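Albumin-1 (Psophocarpus tetragonolobus, PDB 1WBA) serves as a seed storage protein of the winged bean and belongs to the Kunitz-type family of legume protease inhibitors. Local coordinates at residues Phe118-Gly123 against Tyr130-Cys135. Numbering follows the deposited sequence.
Sequences FTIQKG and YKLLFC
The rings of F118 and F134 meet as a T-shaped (edge-to-face) pair, with centroids 5.4 Å apart and planes at 61°. Followed outward, the F118 side chain begins with CB, 3.7 Å from the L133 carbonyl oxygen, O. CG is somewhat farther from that oxygen, and CD1 borders both that oxygen and F134 CD1. CE1 then comes within 3.9 Å of F134 CD1, which sits over the rim of one ring face, and CZ borders the same carbon. The two rings converge from different rotamers: in F118 CG lies anti to the carbonyl carbon (chi1 -67°), whereas in F134 it lies anti to the backbone N. V94 touches both rings, and I80 and I144 also pack on F118. A serine in place of F118 would probably leave the F134 edge without the face it points into and open a gap beside V94 and I144.

Next to the aromatic pair along the strands, T119 and L133 exchange two backbone hydrogen bonds, as do Q121 and K131. In the first pair T119 N approaches L133 O from above the carbonyl plane, 41° out of it. Farther along the F118 face, I120 CG1 packs alongside L132 CD2 at 3.7 Å, while its CG2 branch reaches Y130 CD1 at 3.5 Å. On the opposite face of the sheet, T119 OG1 abuts L133 CB, and T119 CG2 lies 3.8 Å from C135 SG, whose disulfide to C141 ties strand 130-136 to the residue just ahead of strand 142-148. The pairing is that of an antiparallel beta hairpin, strands 116-122 and 130-136, with an apolar face turned inward, as expected in the beta-trefoil fold of Kunitz-type proteins.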
ATOM      1  N   PHE A 118       2.526   0.708   7.835  1.00  6.37           N
ATOM      2  CA  PHE A 118       1.430   1.339   7.121  1.00  5.38           C
ATOM      3  C   PHE A 118       0.223   1.365   8.030  1.00  5.06           C
ATOM      4  O   PHE A 118       0.143   0.546   8.932  1.00  5.30           O
ATOM      5  CB  PHE A 118       1.086   0.518   5.873  1.00  6.52           C
ATOM      6  CG  PHE A 118       2.165   0.522   4.835  1.00  6.60           C
ATOM      7  CD1 PHE A 118       2.279   1.579   3.948  1.00  7.12           C
ATOM      8  CD2 PHE A 118       3.098  -0.504   4.777  1.00  6.24           C
ATOM      9  CE1 PHE A 118       3.315   1.619   3.009  1.00  7.95           C
ATOM     10  CE2 PHE A 118       4.132  -0.473   3.850  1.00  8.34           C
ATOM     11  CZ  PHE A 118       4.241   0.596   2.963  1.00  6.90           C
ATOM     12  N   THR A 119      -0.659   2.352   7.862  1.00  5.81           N
ATOM     13  CA  THR A 119      -1.917   2.406   8.640  1.00  6.29           C
ATOM     14  C   THR A 119      -3.044   2.785   7.676  1.00  7.04           C
ATOM     15  O   THR A 119      -2.790   3.248   6.553  1.00  6.56           O
ATOM     16  CB  THR A 119      -1.901   3.413   9.836  1.00  3.32           C
ATOM     17  OG1 THR A 119      -1.782   4.749   9.356  1.00  7.22           O
ATOM     18  CG2 THR A 119      -0.768   3.129  10.781  1.00  6.18           C
ATOM     19  N   ILE A 120      -4.280   2.600   8.112  1.00  4.86           N
ATOM     20  CA  ILE A 120      -5.441   2.911   7.285  1.00  3.18           C
ATOM     21  C   ILE A 120      -6.351   3.866   8.041  1.00  5.64           C
ATOM     22  O   ILE A 120      -6.523   3.717   9.257  1.00  6.69           O
ATOM     23  CB  ILE A 120      -6.278   1.627   7.005  1.00  3.35           C
ATOM     24  CG1 ILE A 120      -5.467   0.609   6.197  1.00  5.10           C
ATOM     25  CG2 ILE A 120      -7.569   1.989   6.299  1.00  3.97           C
ATOM     26  CD1 ILE A 120      -6.059  -0.798   6.161  1.00  4.55           C
ATOM     27  N   GLN A 121      -6.908   4.848   7.334  1.00  4.19           N
ATOM     28  CA  GLN A 121      -7.850   5.806   7.911  1.00  5.44           C
ATOM     29  C   GLN A 121      -8.945   6.018   6.883  1.00  5.82           C
ATOM     30  O   GLN A 121      -8.735   5.726   5.710  1.00  4.68           O
ATOM     31  CB  GLN A 121      -7.196   7.153   8.155  1.00  5.51           C
ATOM     32  CG  GLN A 121      -6.376   7.239   9.391  1.00  5.71           C
ATOM     33  CD  GLN A 121      -6.019   8.659   9.721  1.00  6.65           C
ATOM     34  OE1 GLN A 121      -6.360   9.593   8.993  1.00 10.09           O
ATOM     35  NE2 GLN A 121      -5.299   8.839  10.797  1.00  6.94           N
ATOM     36  N   LYS A 122     -10.115   6.493   7.311  1.00  7.31           N
ATOM     37  CA  LYS A 122     -11.210   6.774   6.384  1.00  9.72           C
ATOM     38  C   LYS A 122     -10.664   7.730   5.341  1.00 10.56           C
ATOM     39  O   LYS A 122      -9.980   8.693   5.689  1.00 11.33           O
ATOM     40  CB  LYS A 122     -12.368   7.457   7.098  1.00 13.65           C
ATOM     41  CG  LYS A 122     -13.165   6.527   7.945  1.00 18.91           C
ATOM     42  CD  LYS A 122     -14.303   7.250   8.636  1.00 17.69           C
ATOM     43  CE  LYS A 122     -14.940   6.336   9.682  1.00 21.18           C
ATOM     44  NZ  LYS A 122     -14.014   6.042  10.834  1.00 19.09           N
ATOM     45  N   GLY A 123     -10.979   7.474   4.077  1.00 10.64           N
ATOM     46  CA  GLY A 123     -10.467   8.294   2.995  1.00 14.52           C
ATOM     47  C   GLY A 123     -11.383   9.391   2.495  1.00 18.06           C
ATOM     48  O   GLY A 123     -10.897  10.372   1.926  1.00 19.30           O
ATOM     49  N   TYR A 130     -11.140   4.381   1.990  1.00  7.80           N
ATOM     50  CA  TYR A 130     -10.010   4.597   2.883  1.00  6.29           C
ATOM     51  C   TYR A 130      -8.793   5.172   2.195  1.00  6.56           C
ATOM     52  O   TYR A 130      -8.752   5.282   0.981  1.00  7.52           O
ATOM     53  CB  TYR A 130      -9.620   3.246   3.493  1.00  4.48           C
ATOM     54  CG  TYR A 130     -10.723   2.701   4.330  1.00  4.55           C
ATOM     55  CD1 TYR A 130     -10.851   3.089   5.655  1.00  4.69           C
ATOM     56  CD2 TYR A 130     -11.707   1.891   3.774  1.00  4.74           C
ATOM     57  CE1 TYR A 130     -11.928   2.693   6.417  1.00  5.82           C
ATOM     58  CE2 TYR A 130     -12.806   1.479   4.528  1.00  6.20           C
ATOM     59  CZ  TYR A 130     -12.907   1.889   5.851  1.00  7.03           C
ATOM     60  OH  TYR A 130     -13.960   1.476   6.625  1.00  7.92           O
ATOM     61  N   LYS A 131      -7.802   5.546   2.993  1.00  7.74           N
ATOM     62  CA  LYS A 131      -6.534   6.045   2.472  1.00  8.24           C
ATOM     63  C   LYS A 131      -5.474   5.322   3.275  1.00  7.90           C
ATOM     64  O   LYS A 131      -5.745   4.838   4.380  1.00  7.19           O
ATOM     65  CB  LYS A 131      -6.399   7.559   2.633  1.00  6.82           C
ATOM     66  CG  LYS A 131      -6.349   8.035   4.046  1.00  9.42           C
ATOM     67  CD  LYS A 131      -6.122   9.511   4.074  1.00 11.22           C
ATOM     68  CE  LYS A 131      -6.291  10.032   5.469  1.00 15.49           C
ATOM     69  NZ  LYS A 131      -5.890  11.457   5.553  1.00 23.53           N
ATOM     70  N   LEU A 132      -4.281   5.217   2.699  1.00  8.41           N
ATOM     71  CA  LEU A 132      -3.147   4.536   3.336  1.00  8.05           C
ATOM     72  C   LEU A 132      -2.115   5.566   3.781  1.00  6.44           C
ATOM     73  O   LEU A 132      -1.892   6.558   3.096  1.00  7.38           O
ATOM     74  CB  LEU A 132      -2.515   3.544   2.348  1.00  8.72           C
ATOM     75  CG  LEU A 132      -3.414   2.431   1.795  1.00 14.73           C
ATOM     76  CD1 LEU A 132      -2.636   1.578   0.794  1.00 17.79           C
ATOM     77  CD2 LEU A 132      -3.943   1.567   2.916  1.00 16.25           C
ATOM     78  N   LEU A 133      -1.522   5.355   4.947  1.00  6.50           N
ATOM     79  CA  LEU A 133      -0.516   6.272   5.440  1.00  4.96           C
ATOM     80  C   LEU A 133       0.714   5.446   5.773  1.00  3.92           C
ATOM     81  O   LEU A 133       0.638   4.224   5.889  1.00  4.39           O
ATOM     82  CB  LEU A 133      -1.006   7.005   6.700  1.00  7.49           C
ATOM     83  CG  LEU A 133      -2.270   7.884   6.565  1.00  8.18           C
ATOM     84  CD1 LEU A 133      -3.454   7.192   7.155  1.00 10.04           C
ATOM     85  CD2 LEU A 133      -2.072   9.207   7.206  1.00 11.33           C
ATOM     86  N   PHE A 134       1.858   6.101   5.832  1.00  4.90           N
ATOM     87  CA  PHE A 134       3.079   5.421   6.217  1.00  5.01           C
ATOM     88  C   PHE A 134       3.571   6.154   7.448  1.00  5.08           C
ATOM     89  O   PHE A 134       3.721   7.378   7.453  1.00  5.41           O
ATOM     90  CB  PHE A 134       4.148   5.432   5.120  1.00  7.26           C
ATOM     91  CG  PHE A 134       5.423   4.787   5.550  1.00  7.47           C
ATOM     92  CD1 PHE A 134       5.495   3.412   5.705  1.00  8.66           C
ATOM     93  CD2 PHE A 134       6.545   5.557   5.842  1.00  8.56           C
ATOM     94  CE1 PHE A 134       6.671   2.804   6.156  1.00  8.93           C
ATOM     95  CE2 PHE A 134       7.724   4.952   6.294  1.00  9.53           C
ATOM     96  CZ  PHE A 134       7.783   3.578   6.453  1.00  7.47           C
ATOM     97  N   CYS A 135       3.825   5.390   8.494  1.00  5.00           N
ATOM     98  CA  CYS A 135       4.260   5.956   9.756  1.00  6.67           C
ATOM     99  C   CYS A 135       5.641   5.451  10.083  1.00  4.82           C
ATOM    100  O   CYS A 135       5.807   4.340  10.566  1.00  5.98           O
ATOM    101  CB  CYS A 135       3.278   5.559  10.868  1.00  6.25           C
ATOM    102  SG  CYS A 135       1.560   6.133  10.588  1.00  7.94           S
TER